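Local coordinates for type II restriction enzyme BsoBI (Geobacillus stearothermophilus, PDB 1DC1), which cuts double-stranded DNA as a homodimeric type II restriction endonuclease, recognising the degenerate sequence 5'-CYCGRG-3' and cleaving after its first cytosine, at residues T20-E23 / Y24-G27; E34-K37 / R38-P41; D177-L180 / E181-A184; W293-Q297 / S298-T302. One frame throughout, in Å; residues are numbered along the deposited sequence.

Contact 1 (T20-E23 / Y24-G27); sequences TYEE and YRAG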
ATOM      1  N   THR D  20     -17.031 -10.532   7.852  1.00 13.14           N
ATOM      2  CA  THR D  20     -18.413 -10.265   7.494  1.00 15.19           C
ATOM      3  C   THR D  20     -18.606  -8.809   7.084  1.00 18.65           C
ATOM      4  O   THR D  20     -17.758  -7.944   7.376  1.00 14.74           O
ATOM      5  CB  THR D  20     -19.358 -10.535   8.663  1.00 11.49           C
ATOM      6  OG1 THR D  20     -19.072  -9.600   9.696  1.00 12.28           O
ATOM      7  CG2 THR D  20     -19.194 -11.954   9.214  1.00 12.96           C
ATOM      8  N   TYR D  21     -19.730  -8.545   6.409  1.00 16.86           N
ATOM      9  CA  TYR D  21     -20.068  -7.199   6.002  1.00 16.25           C
ATOM     10  C   TYR D  21     -20.178  -6.256   7.236  1.00 17.71           C
ATOM     11  O   TYR D  21     -19.655  -5.131   7.228  1.00 15.47           O
ATOM     12  CB  TYR D  21     -21.371  -7.264   5.214  1.00 20.41           C
ATOM     13  CG  TYR D  21     -21.731  -5.916   4.702  1.00 21.82           C
ATOM     14  CD1 TYR D  21     -21.115  -5.400   3.574  1.00 25.45           C
ATOM     15  CD2 TYR D  21     -22.581  -5.096   5.424  1.00 28.47           C
ATOM     16  CE1 TYR D  21     -21.325  -4.089   3.174  1.00 29.18           C
ATOM     17  CE2 TYR D  21     -22.803  -3.772   5.033  1.00 31.23           C
ATOM     18  CZ  TYR D  21     -22.169  -3.286   3.914  1.00 30.52           C
ATOM     19  OH  TYR D  21     -22.379  -1.980   3.552  1.00 42.80           O
ATOM     20  N   GLU D  22     -20.816  -6.720   8.306  1.00 13.23           N
ATOM     21  CA  GLU D  22     -20.935  -5.863   9.472  1.00 16.62           C
ATOM     22  C   GLU D  22     -19.608  -5.533  10.151  1.00 16.96           C
ATOM     23  O   GLU D  22     -19.438  -4.415  10.683  1.00 14.94           O
ATOM     24  CB  GLU D  22     -21.915  -6.478  10.465  1.00 16.44           C
ATOM     25  CG  GLU D  22     -23.367  -6.270  10.003  1.00 29.98           C
ATOM     26  CD  GLU D  22     -23.718  -4.787   9.649  1.00 38.12           C
ATOM     27  OE1 GLU D  22     -23.132  -3.842  10.243  1.00 35.96           O
ATOM     28  OE2 GLU D  22     -24.591  -4.576   8.771  1.00 40.52           O
ATOM     29  N   GLU D  23     -18.675  -6.488  10.117  1.00 12.79           N
ATOM     30  CA  GLU D  23     -17.372  -6.282  10.702  1.00 15.25           C
ATOM     31  C   GLU D  23     -16.600  -5.245   9.863  1.00 13.84           C
ATOM     32  O   GLU D  23     -15.870  -4.416  10.393  1.00 12.04           O
ATOM     33  CB  GLU D  23     -16.624  -7.612  10.787  1.00 16.49           C
ATOM     34  CG  GLU D  23     -16.728  -8.292  12.173  1.00 33.83           C
ATOM     35  CD  GLU D  23     -17.109  -7.326  13.354  1.00 42.58           C
ATOM     36  OE1 GLU D  23     -16.212  -6.601  13.850  1.00 43.20           O
ATOM     37  OE2 GLU D  23     -18.306  -7.294  13.784  1.00 51.88           O
ATOM     38  N   TYR D  24     -16.765  -5.305   8.547  1.00 10.96           N
ATOM     39  CA  TYR D  24     -16.120  -4.329   7.659  1.00 11.24           C
ATOM     40  C   TYR D  24     -16.677  -2.907   7.947  1.00 15.21           C
ATOM     41  O   TYR D  24     -15.903  -1.964   8.115  1.00 14.31           O
ATOM     42  CB  TYR D  24     -16.341  -4.696   6.166  1.00 11.08           C
ATOM     43  CG  TYR D  24     -15.349  -5.726   5.609  1.00 12.50           C
ATOM     44  CD1 TYR D  24     -13.958  -5.566   5.786  1.00 10.24           C
ATOM     45  CD2 TYR D  24     -15.786  -6.854   4.925  1.00 12.58           C
ATOM     46  CE1 TYR D  24     -13.028  -6.500   5.298  1.00 11.24           C
ATOM     47  CE2 TYR D  24     -14.836  -7.803   4.428  1.00 13.11           C
ATOM     48  CZ  TYR D  24     -13.473  -7.607   4.625  1.00 11.47           C
ATOM     49  OH  TYR D  24     -12.560  -8.493   4.145  1.00 12.35           O
ATOM     50  N   ARG D  25     -18.001  -2.749   7.983  1.00 12.87           N
ATOM     51  CA  ARG D  25     -18.588  -1.455   8.281  1.00 11.96           C
ATOM     52  C   ARG D  25     -18.111  -0.960   9.660  1.00 15.11           C
ATOM     53  O   ARG D  25     -17.691   0.214   9.814  1.00 14.82           O
ATOM     54  CB  ARG D  25     -20.108  -1.591   8.206  1.00 16.67           C
ATOM     55  CG  ARG D  25     -20.863  -0.408   8.663  1.00 15.03           C
ATOM     56  CD  ARG D  25     -22.350  -0.629   8.401  1.00 18.67           C
ATOM     57  NE  ARG D  25     -23.076   0.451   9.069  0.61 18.66           N
ATOM     58  CZ  ARG D  25     -23.670   0.337  10.253  0.61 20.93           C
ATOM     59  NH1 ARG D  25     -23.627  -0.822  10.893  0.61 23.86           N
ATOM     60  NH2 ARG D  25     -24.247   1.388  10.834  0.61 17.78           N
ATOM     61  N   ALA D  26     -18.150  -1.836  10.667  1.00 15.29           N
ATOM     62  CA  ALA D  26     -17.681  -1.436  12.000  1.00 15.59           C
ATOM     63  C   ALA D  26     -16.231  -0.933  11.953  1.00 12.98           C
ATOM     64  O   ALA D  26     -15.918   0.067  12.578  1.00 13.97           O
ATOM     65  CB  ALA D  26     -17.794  -2.615  12.966  1.00 13.90           C
ATOM     66  N   GLY D  27     -15.358  -1.631  11.217  1.00 14.95           N
ATOM     67  CA  GLY D  27     -13.944  -1.253  11.101  1.00 13.55           C
ATOM     68  C   GLY D  27     -13.760   0.092  10.431  1.00 16.04           C
ATOM     69  O   GLY D  27     -13.001   0.954  10.893  1.00 13.65           O
TER
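Tyr24 packs its ring against the carbonyl oxygen of Thr20 in the first turn of helix 21-53, where Thr20 is the N-cap. That oxygen lies obliquely to the ring, with CD2 3.3 Å from Thr20 O, while Tyr24 N donates to the same oxygen. The phenol end of Tyr24 extends to a hydrogen bond with Glu285. With an alanine here, Glu285 would probably lose its hydroxyl partner and a gap would open beside Phe85 of the second subunit, against which the ring packs.

One turn round the helix, Glu22 and Arg25 lie side by side. In the conformer described, one of two modelled for Arg25, its NH1 meets the syn lone pair of Glu22 OE1 at 3.1 Å, the two flat groups being turned 72° apart. In this conformer the arginine chain, extended from CG to NE, carries NE to a salt bridge with Asp90 of the second subunit while NH1 meets Glu22. A threonine suits the start of this helix, because its hydroxyl can replace a missing carbonyl: Glu23 N donates to Thr20 OG1 over 3.2 Å.

Contact 2 (E34-K37 / R38-P41); sequences EKNK and RSTP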
ATOM      1  N   GLU D  34     -11.023   7.395  14.676  1.00 11.31           N
ATOM      2  CA  GLU D  34      -9.636   7.609  15.094  1.00 12.90           C
ATOM      3  C   GLU D  34      -8.995   8.698  14.230  1.00 13.49           C
ATOM      4  O   GLU D  34      -8.258   9.536  14.733  1.00 14.66           O
ATOM      5  CB  GLU D  34      -8.885   6.287  15.004  1.00 13.10           C
ATOM      6  CG  GLU D  34      -7.408   6.328  15.345  1.00 21.85           C
ATOM      7  CD  GLU D  34      -7.149   6.632  16.802  1.00 21.58           C
ATOM      8  OE1 GLU D  34      -8.090   6.571  17.605  1.00 18.44           O
ATOM      9  OE2 GLU D  34      -5.984   6.933  17.118  1.00 19.26           O
ATOM     10  N   LYS D  35      -9.281   8.674  12.930  1.00 13.54           N
ATOM     11  CA  LYS D  35      -8.798   9.689  11.995  1.00 13.89           C
ATOM     12  C   LYS D  35      -9.219  11.071  12.473  1.00 12.54           C
ATOM     13  O   LYS D  35      -8.402  11.984  12.475  1.00 13.74           O
ATOM     14  CB  LYS D  35      -9.353   9.429  10.590  1.00 12.66           C
ATOM     15  CG  LYS D  35      -8.661  10.215   9.535  1.00 19.13           C
ATOM     16  CD  LYS D  35      -8.996   9.658   8.151  1.00 24.61           C
ATOM     17  CE  LYS D  35     -10.164  10.369   7.467  1.00 27.05           C
ATOM     18  NZ  LYS D  35     -10.183  10.184   5.975  1.00 27.85           N
ATOM     19  N   ASN D  36     -10.481  11.242  12.875  1.00 13.37           N
ATOM     20  CA  ASN D  36     -10.927  12.553  13.358  1.00 12.30           C
ATOM     21  C   ASN D  36     -10.208  12.983  14.641  1.00 12.54           C
ATOM     22  O   ASN D  36      -9.858  14.154  14.808  1.00 15.18           O
ATOM     23  CB  ASN D  36     -12.416  12.545  13.514  1.00 12.46           C
ATOM     24  CG  ASN D  36     -13.089  12.635  12.187  1.00 16.59           C
ATOM     25  OD1 ASN D  36     -12.720  13.481  11.382  1.00 26.24           O
ATOM     26  ND2 ASN D  36     -14.042  11.755  11.918  1.00 12.90           N
ATOM     27  N   LYS D  37      -9.944  12.028  15.521  1.00 15.40           N
ATOM     28  CA  LYS D  37      -9.201  12.297  16.744  1.00 14.48           C
ATOM     29  C   LYS D  37      -7.781  12.757  16.425  1.00 15.96           C
ATOM     30  O   LYS D  37      -7.252  13.660  17.085  1.00 15.18           O
ATOM     31  CB  LYS D  37      -9.097  11.031  17.605  1.00 19.97           C
ATOM     32  CG  LYS D  37     -10.390  10.542  18.241  1.00 25.57           C
ATOM     33  CD  LYS D  37     -10.078   9.312  19.099  1.00 29.23           C
ATOM     34  CE  LYS D  37     -11.323   8.504  19.383  1.00 30.98           C
ATOM     35  NZ  LYS D  37     -11.148   7.629  20.558  1.00 35.96           N
ATOM     36  N   ARG D  38      -7.156  12.108  15.437  1.00 14.66           N
ATOM     37  CA  ARG D  38      -5.775  12.434  15.012  1.00 14.43           C
ATOM     38  C   ARG D  38      -5.616  13.704  14.143  1.00 12.39           C
ATOM     39  O   ARG D  38      -4.508  14.239  13.986  1.00 13.08           O
ATOM     40  CB  ARG D  38      -5.192  11.235  14.242  1.00  9.74           C
ATOM     41  CG  ARG D  38      -4.980  10.005  15.097  1.00 10.41           C
ATOM     42  CD  ARG D  38      -4.139  10.313  16.339  1.00 11.99           C
ATOM     43  NE  ARG D  38      -3.906   9.084  17.074  1.00 17.75           N
ATOM     44  CZ  ARG D  38      -2.983   8.917  18.023  1.00 20.72           C
ATOM     45  NH1 ARG D  38      -2.183   9.920  18.372  1.00 21.92           N
ATOM     46  NH2 ARG D  38      -2.842   7.729  18.606  1.00 19.06           N
ATOM     47  N   SER D  39      -6.733  14.153  13.575  1.00 15.22           N
ATOM     48  CA  SER D  39      -6.782  15.290  12.658  1.00 13.79           C
ATOM     49  C   SER D  39      -6.470  16.676  13.245  1.00 18.44           C
ATOM     50  O   SER D  39      -5.821  17.511  12.588  1.00 17.35           O
ATOM     51  CB  SER D  39      -8.163  15.290  11.982  1.00 10.00           C
ATOM     52  OG  SER D  39      -9.175  15.673  12.882  1.00 14.94           O
ATOM     53  N   THR D  40      -6.949  16.912  14.469  1.00 17.33           N
ATOM     54  CA  THR D  40      -6.787  18.194  15.155  1.00 17.19           C
ATOM     55  C   THR D  40      -5.365  18.799  15.125  1.00 13.23           C
ATOM     56  O   THR D  40      -5.237  19.970  14.794  1.00 13.72           O
ATOM     57  CB  THR D  40      -7.368  18.089  16.613  1.00 20.18           C
ATOM     58  OG1 THR D  40      -8.714  17.627  16.515  1.00 18.72           O
ATOM     59  CG2 THR D  40      -7.392  19.451  17.318  1.00 22.86           C
ATOM     60  N   PRO D  41      -4.294  18.040  15.482  1.00 15.35           N
ATOM     61  CA  PRO D  41      -2.979  18.678  15.411  1.00 11.85           C
ATOM     62  C   PRO D  41      -2.639  19.163  14.001  1.00 14.54           C
ATOM     63  O   PRO D  41      -1.867  20.132  13.859  1.00 11.73           O
ATOM     64  CB  PRO D  41      -2.026  17.583  15.857  1.00 13.25           C
ATOM     65  CG  PRO D  41      -2.857  16.664  16.691  1.00 18.36           C
ATOM     66  CD  PRO D  41      -4.173  16.657  16.009  1.00 14.05           C
TER
HETATM   67  O   HOH W   1      -4.033   5.326  18.619  1.00 32.73           O
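Glu34 sends CG anti to its own backbone nitrogen (chi1 177°) and then bends at chi2, while Arg38 sets CG beside the nitrogen and bends at chi2 in turn. The two bends bring carboxylate and guanidinium alongside each other, one helical turn apart and pointing the same way, in an i to i+4 salt bridge. Arg38 NE donates to Glu34 OE2 over 3.0 Å. The oxygen is met on its anti side and 34° out of the carboxylate plane, with the planes 74° apart. The grip is single-pronged, because NE alone bonds OE2 directly and NH2 reaches it through a water. Water 1 donates to Glu34 OE2 and accepts from Arg38 NH2 at 2.7 Å, lying in plane at the guanidinium edge. Both side chains touch Met130 and Ile133 of helix 110-152.

On another side of the turn, Ser39 OG donates to Asn36 O at a short 2.5 Å, and Ser39 N adds a weak bond to the same oxygen. Thr40 N stands 4.0 Å from Asn36 O, so the serine hydroxyl probably helps to satisfy this carbonyl. The same hydroxyl also bonds Arg117 of the second subunit, and Asn36 ND2 reaches the carbonyl of Ser76 of that subunit, so this side of the helix faces the dimer partner. Just beyond, Pro41 has no N-H to offer Lys37 O, and its CD lies 4.4 Å from that oxygen. The result is a proline kink in a long helix, with a serine side chain bonding back to the preceding turn.

Contact 3 (D177-L180 / E181-A184); sequences DYEL and ETFA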
ATOM      1  N   ASP D 177      -3.721  -5.379  34.887  1.00 16.09           N
ATOM      2  CA  ASP D 177      -3.042  -5.117  33.636  1.00 18.37           C
ATOM      3  C   ASP D 177      -3.952  -4.409  32.588  1.00 17.91           C
ATOM      4  O   ASP D 177      -3.736  -4.482  31.373  1.00 18.02           O
ATOM      5  CB  ASP D 177      -2.383  -6.422  33.122  1.00 21.25           C
ATOM      6  CG  ASP D 177      -3.387  -7.443  32.627  1.00 21.29           C
ATOM      7  OD1 ASP D 177      -4.534  -7.049  32.314  1.00 24.23           O
ATOM      8  OD2 ASP D 177      -3.029  -8.638  32.525  1.00 17.13           O
ATOM      9  N   TYR D 178      -4.955  -3.691  33.081  1.00 16.41           N
ATOM     10  CA  TYR D 178      -5.830  -2.918  32.214  1.00 17.88           C
ATOM     11  C   TYR D 178      -4.974  -2.089  31.254  1.00 19.56           C
ATOM     12  O   TYR D 178      -4.085  -1.325  31.683  1.00 15.78           O
ATOM     13  CB  TYR D 178      -6.665  -1.978  33.062  1.00 17.33           C
ATOM     14  CG  TYR D 178      -7.644  -1.179  32.279  1.00 18.42           C
ATOM     15  CD1 TYR D 178      -7.317   0.099  31.813  1.00 20.35           C
ATOM     16  CD2 TYR D 178      -8.927  -1.669  32.056  1.00 17.92           C
ATOM     17  CE1 TYR D 178      -8.259   0.873  31.143  1.00 18.95           C
ATOM     18  CE2 TYR D 178      -9.890  -0.907  31.391  1.00 19.27           C
ATOM     19  CZ  TYR D 178      -9.560   0.367  30.932  1.00 19.98           C
ATOM     20  OH  TYR D 178     -10.525   1.120  30.274  1.00 20.03           O
ATOM     21  N   GLU D 179      -5.233  -2.233  29.961  1.00 20.07           N
ATOM     22  CA  GLU D 179      -4.499  -1.484  28.947  1.00 22.09           C
ATOM     23  C   GLU D 179      -2.993  -1.668  28.889  1.00 20.04           C
ATOM     24  O   GLU D 179      -2.309  -0.826  28.288  1.00 22.27           O
ATOM     25  CB  GLU D 179      -4.773   0.021  29.063  1.00 27.96           C
ATOM     26  CG  GLU D 179      -6.051   0.438  28.365  1.00 41.52           C
ATOM     27  CD  GLU D 179      -6.304   1.941  28.419  1.00 51.14           C
ATOM     28  OE1 GLU D 179      -5.567   2.665  29.143  1.00 52.50           O
ATOM     29  OE2 GLU D 179      -7.252   2.396  27.728  1.00 60.34           O
ATOM     30  N   LEU D 180      -2.466  -2.732  29.516  1.00 19.46           N
ATOM     31  CA  LEU D 180      -1.009  -3.016  29.440  1.00 21.50           C
ATOM     32  C   LEU D 180      -0.579  -3.273  27.966  1.00 19.15           C
ATOM     33  O   LEU D 180       0.565  -2.955  27.598  1.00 18.11           O
ATOM     34  CB  LEU D 180      -0.603  -4.227  30.322  1.00 17.19           C
ATOM     35  CG  LEU D 180       0.859  -4.746  30.306  1.00 13.67           C
ATOM     36  CD1 LEU D 180       1.267  -5.273  31.681  1.00 14.83           C
ATOM     37  CD2 LEU D 180       0.968  -5.870  29.288  1.00 17.49           C
ATOM     38  N   GLU D 181      -1.501  -3.810  27.145  1.00 18.35           N
ATOM     39  CA  GLU D 181      -1.253  -4.108  25.740  1.00 12.81           C
ATOM     40  C   GLU D 181      -0.879  -2.870  24.884  1.00 15.47           C
ATOM     41  O   GLU D 181      -0.254  -2.970  23.816  1.00 15.34           O
ATOM     42  CB  GLU D 181      -2.463  -4.837  25.218  1.00 14.64           C
ATOM     43  CG  GLU D 181      -3.688  -3.977  25.086  1.00 15.98           C
ATOM     44  CD  GLU D 181      -4.516  -3.889  26.360  1.00 22.08           C
ATOM     45  OE1 GLU D 181      -4.114  -4.436  27.407  1.00 19.70           O
ATOM     46  OE2 GLU D 181      -5.587  -3.242  26.299  1.00 22.18           O
ATOM     47  N   THR D 182      -1.238  -1.698  25.389  1.00 17.08           N
ATOM     48  CA  THR D 182      -0.929  -0.434  24.736  1.00 20.60           C
ATOM     49  C   THR D 182       0.559  -0.222  24.620  1.00 19.22           C
ATOM     50  O   THR D 182       1.035   0.455  23.711  1.00 22.42           O
ATOM     51  CB  THR D 182      -1.478   0.768  25.547  1.00 22.21           C
ATOM     52  OG1 THR D 182      -2.905   0.704  25.591  1.00 26.02           O
ATOM     53  CG2 THR D 182      -1.043   2.049  24.899  1.00 25.08           C
ATOM     54  N   PHE D 183       1.303  -0.784  25.560  1.00 22.08           N
ATOM     55  CA  PHE D 183       2.750  -0.591  25.568  1.00 24.85           C
ATOM     56  C   PHE D 183       3.611  -1.812  25.621  1.00 19.97           C
ATOM     57  O   PHE D 183       4.778  -1.723  25.971  1.00 24.67           O
ATOM     58  CB  PHE D 183       3.131   0.280  26.739  1.00 28.21           C
ATOM     59  CG  PHE D 183       2.615   1.655  26.622  1.00 27.95           C
ATOM     60  CD1 PHE D 183       3.021   2.457  25.549  1.00 29.04           C
ATOM     61  CD2 PHE D 183       1.737   2.149  27.571  1.00 28.17           C
ATOM     62  CE1 PHE D 183       2.568   3.738  25.414  1.00 32.77           C
ATOM     63  CE2 PHE D 183       1.268   3.425  27.462  1.00 28.50           C
ATOM     64  CZ  PHE D 183       1.688   4.235  26.371  1.00 34.18           C
ATOM     65  N   ALA D 184       3.039  -2.954  25.292  1.00 20.42           N
ATOM     66  CA  ALA D 184       3.798  -4.167  25.328  1.00 15.24           C
ATOM     67  C   ALA D 184       4.403  -4.555  23.983  1.00 18.16           C
ATOM     68  O   ALA D 184       3.691  -4.774  22.989  1.00 20.35           O
ATOM     69  CB  ALA D 184       2.950  -5.320  25.884  1.00 13.60           C
TER
HETATM   70  O   HOH W   2      -7.372  -2.895  28.469  1.00 23.43           O
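Glu179 O is gripped twice by Thr182. The backbone N of Thr182 donates to it over 3.2 Å, arriving from above the carbonyl plane, and Thr182 OG1 adds a weak bond of the same length. Threonine suits the place because OG1, lying beside its own backbone nitrogen (chi1 -64°), can turn to the acceptor that the N-H already uses, while CG2 covers one face of the Phe183 ring. Next along this 3-10 turn, Phe183 N donates to Leu180 O at 3.1 Å. The type II beta turn from Asp177 to Leu180 leads directly into it.

Glu181 folds its side chain back across the turn. With CG between the backbone nitrogen and carbonyl carbon, and a bend at chi2, the carboxylate comes over the Glu179 backbone, OE2 lying 3.4 Å from Glu179 CA. Water 2 joins the two: it accepts from Glu179 N at 2.7 Å and donates to Glu181 OE2 at 2.8 Å. The other oxygen, OE1, forms a salt bridge with Arg144 of helix 110-152. A glutamine in its place removes one negative charge, and Arg144 would probably hold the turn less firmly, with Asp177 as its remaining carboxylate here.

Leu180 CD2 meets Ala184 CB at 4.0 Å, and the leucine also packs on Ile147, Tyr157 and Trp159. Asp177 OD2 hydrogen-bonds Tyr157 OH, while its OD1 stands 5.6 Å from Glu181 OE1. The arginine shared by these two acids probably offsets their repulsion and secures this turn, at the entry to strand 184-191, against helix 110-152.

Contact 4 (W293-Q297 / S298-T302); sequences WDQLQ and SGSLT
The flat amide of Gln295 passes beside Ser300, whose OG lies 3.4 Å from OE1 at an angle unsuited to a hydrogen bond and 3.5 Å from CG. Its NE2 instead bonds Asn258 of helix 247-270. A second flat group, the Trp293 ring, carries Gln297 NE2 3.6 Å above one face, offset toward the rim, and Asp294 OD1 in plane at its edge. All this belongs to the C-terminal end of helix 286-298, the helix of a beta-alpha-beta crossover that joins strand 276-281 to the parallel strand 303-306. The chain leaves the helix through Gly299, where phi is positive (86°); any side chain would collide with the carbonyl of Ser298, so glycine fits.

Ser298 prepares the exit. Its N still makes the helical bond to Asp294 O, while OG, placed between the backbone nitrogen and carbonyl carbon (chi1 81°), accepts from Ser300 N at 3.1 Å in an ST turn. The chain then folds back so that Leu301 N donates to Gln295 O over 3.0 Å, with a nearly straight N-H (176°) although it approaches from above the carbonyl plane.

Leucine suits position 301 because the site is buried and apolar: CB touches Gln295 CB at 3.8 Å, and the side chain packs on Leu261 and Phe279. Leu296 CD2 comes over the backbone of the returning segment, and its own CA-H points at Leu301 O. Water 3 donates to both Leu296 O, at 2.7 Å, and Leu301 O.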
ATOM      1  N   TRP D 293      -6.953 -21.947   3.999  1.00 14.13           N
ATOM      2  CA  TRP D 293      -7.499 -23.248   4.342  1.00 11.44           C
ATOM      3  C   TRP D 293      -6.666 -24.369   3.708  1.00 13.63           C
ATOM      4  O   TRP D 293      -6.305 -25.348   4.375  1.00 13.31           O
ATOM      5  CB  TRP D 293      -8.921 -23.308   3.874  1.00 14.22           C
ATOM      6  CG  TRP D 293      -9.571 -24.569   4.157  1.00 18.53           C
ATOM      7  CD1 TRP D 293      -9.656 -25.644   3.339  1.00 16.34           C
ATOM      8  CD2 TRP D 293     -10.265 -24.903   5.342  1.00 20.68           C
ATOM      9  NE1 TRP D 293     -10.370 -26.638   3.935  1.00 22.10           N
ATOM     10  CE2 TRP D 293     -10.759 -26.214   5.174  1.00 25.95           C
ATOM     11  CE3 TRP D 293     -10.522 -24.224   6.542  1.00 23.79           C
ATOM     12  CZ2 TRP D 293     -11.502 -26.869   6.165  1.00 29.41           C
ATOM     13  CZ3 TRP D 293     -11.252 -24.862   7.525  1.00 25.81           C
ATOM     14  CH2 TRP D 293     -11.737 -26.176   7.333  1.00 29.05           C
ATOM     15  N   ASP D 294      -6.341 -24.244   2.432  1.00 12.87           N
ATOM     16  CA  ASP D 294      -5.519 -25.255   1.785  1.00 15.25           C
ATOM     17  C   ASP D 294      -4.173 -25.422   2.499  1.00 16.48           C
ATOM     18  O   ASP D 294      -3.669 -26.539   2.661  1.00 13.06           O
ATOM     19  CB  ASP D 294      -5.263 -24.878   0.332  1.00 17.02           C
ATOM     20  CG  ASP D 294      -6.484 -25.079  -0.517  1.00 21.92           C
ATOM     21  OD1 ASP D 294      -7.446 -25.673   0.031  1.00 22.63           O
ATOM     22  OD2 ASP D 294      -6.487 -24.650  -1.701  1.00 25.97           O
ATOM     23  N   GLN D 295      -3.573 -24.302   2.893  1.00 14.79           N
ATOM     24  CA  GLN D 295      -2.272 -24.316   3.595  1.00 15.83           C
ATOM     25  C   GLN D 295      -2.387 -24.921   4.989  1.00 15.12           C
ATOM     26  O   GLN D 295      -1.449 -25.569   5.462  1.00 16.59           O
ATOM     27  CB  GLN D 295      -1.685 -22.888   3.673  1.00 14.38           C
ATOM     28  CG  GLN D 295      -1.228 -22.386   2.320  1.00 11.78           C
ATOM     29  CD  GLN D 295      -0.383 -21.138   2.422  1.00 17.07           C
ATOM     30  OE1 GLN D 295       0.208 -20.892   3.449  1.00 20.04           O
ATOM     31  NE2 GLN D 295      -0.328 -20.346   1.357  1.00 15.80           N
ATOM     32  N   LEU D 296      -3.515 -24.689   5.660  1.00 12.95           N
ATOM     33  CA  LEU D 296      -3.712 -25.300   6.969  1.00 16.31           C
ATOM     34  C   LEU D 296      -3.865 -26.832   6.766  1.00 17.25           C
ATOM     35  O   LEU D 296      -3.302 -27.617   7.508  1.00 15.23           O
ATOM     36  CB  LEU D 296      -4.964 -24.752   7.672  1.00 16.40           C
ATOM     37  CG  LEU D 296      -4.897 -23.299   8.191  1.00 15.54           C
ATOM     38  CD1 LEU D 296      -6.325 -22.823   8.498  1.00 14.33           C
ATOM     39  CD2 LEU D 296      -3.960 -23.143   9.432  1.00 13.41           C
ATOM     40  N   GLN D 297      -4.619 -27.246   5.755  1.00 19.76           N
ATOM     41  CA  GLN D 297      -4.822 -28.680   5.457  1.00 16.20           C
ATOM     42  C   GLN D 297      -3.497 -29.358   5.073  1.00 15.64           C
ATOM     43  O   GLN D 297      -3.191 -30.462   5.478  1.00 18.80           O
ATOM     44  CB  GLN D 297      -5.800 -28.796   4.297  1.00 14.20           C
ATOM     45  CG  GLN D 297      -7.122 -28.335   4.700  1.00 15.01           C
ATOM     46  CD  GLN D 297      -7.718 -29.254   5.723  1.00 22.35           C
ATOM     47  OE1 GLN D 297      -7.655 -30.455   5.568  1.00 30.66           O
ATOM     48  NE2 GLN D 297      -8.310 -28.702   6.766  1.00 28.10           N
ATOM     49  N   SER D 298      -2.680 -28.673   4.296  1.00 18.12           N
ATOM     50  CA  SER D 298      -1.408 -29.230   3.852  1.00 19.34           C
ATOM     51  C   SER D 298      -0.329 -29.142   4.920  1.00 20.66           C
ATOM     52  O   SER D 298       0.752 -29.695   4.777  1.00 18.92           O
ATOM     53  CB  SER D 298      -0.891 -28.502   2.599  1.00 19.01           C
ATOM     54  OG  SER D 298      -0.239 -27.287   2.950  1.00 20.32           O
ATOM     55  N   GLY D 299      -0.602 -28.409   5.974  1.00 16.31           N
ATOM     56  CA  GLY D 299       0.379 -28.307   7.003  1.00 19.72           C
ATOM     57  C   GLY D 299       1.370 -27.198   6.721  1.00 22.69           C
ATOM     58  O   GLY D 299       2.244 -26.907   7.532  1.00 23.28           O
ATOM     59  N   SER D 300       1.262 -26.518   5.591  1.00 21.95           N
ATOM     60  CA  SER D 300       2.243 -25.468   5.362  1.00 22.33           C
ATOM     61  C   SER D 300       2.001 -24.257   6.306  1.00 21.32           C
ATOM     62  O   SER D 300       2.943 -23.579   6.698  1.00 21.67           O
ATOM     63  CB  SER D 300       2.362 -25.113   3.856  1.00 21.65           C
ATOM     64  OG  SER D 300       1.649 -23.966   3.510  1.00 32.55           O
ATOM     65  N   LEU D 301       0.761 -24.010   6.711  1.00 16.68           N
ATOM     66  CA  LEU D 301       0.481 -22.974   7.704  1.00 12.32           C
ATOM     67  C   LEU D 301      -0.070 -23.781   8.899  1.00 15.50           C
ATOM     68  O   LEU D 301      -0.887 -24.682   8.723  1.00 16.52           O
ATOM     69  CB  LEU D 301      -0.553 -21.988   7.174  1.00 18.23           C
ATOM     70  CG  LEU D 301      -0.752 -20.566   7.694  1.00 18.18           C
ATOM     71  CD1 LEU D 301       0.534 -19.780   7.590  1.00 13.01           C
ATOM     72  CD2 LEU D 301      -1.918 -19.901   6.869  1.00 14.81           C
ATOM     73  N   THR D 302       0.394 -23.475  10.109  1.00 14.91           N
ATOM     74  CA  THR D 302      -0.011 -24.167  11.336  1.00 17.35           C
ATOM     75  C   THR D 302      -1.366 -23.750  11.918  1.00 18.38           C
ATOM     76  O   THR D 302      -2.125 -24.583  12.434  1.00 15.19           O
ATOM     77  CB  THR D 302       1.048 -24.002  12.447  1.00 11.28           C
ATOM     78  OG1 THR D 302       2.349 -24.190  11.883  1.00 13.27           O
ATOM     79  CG2 THR D 302       0.831 -25.024  13.533  1.00 15.68           C
TER
HETATM   80  O   HOH W   3      -1.958 -27.002   9.768  1.00 20.57           O

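In the fold
The four contacts follow one another along the chain without overlapping. Contacts 1 and 2 share helix 21-53, their centres about 21 Å apart, and both touch the second subunit, so this helix contributes to the dimer that encloses DNA. Contact 3, about 22 Å from contact 2 between centres, leads into strand 184-191 of the mixed eight-stranded sheet and leans on helix 110-152. Contact 4 leads into strand 303-306, at one edge of that sheet, and lies about 40 Å from contact 2 between centres, on the opposite side of the chain's centre. Long helices that contact the second subunit are thus combined with the sheet of a PD-(D/E)XK nuclease core, whose strand 235-242 carries predicted magnesium ligands.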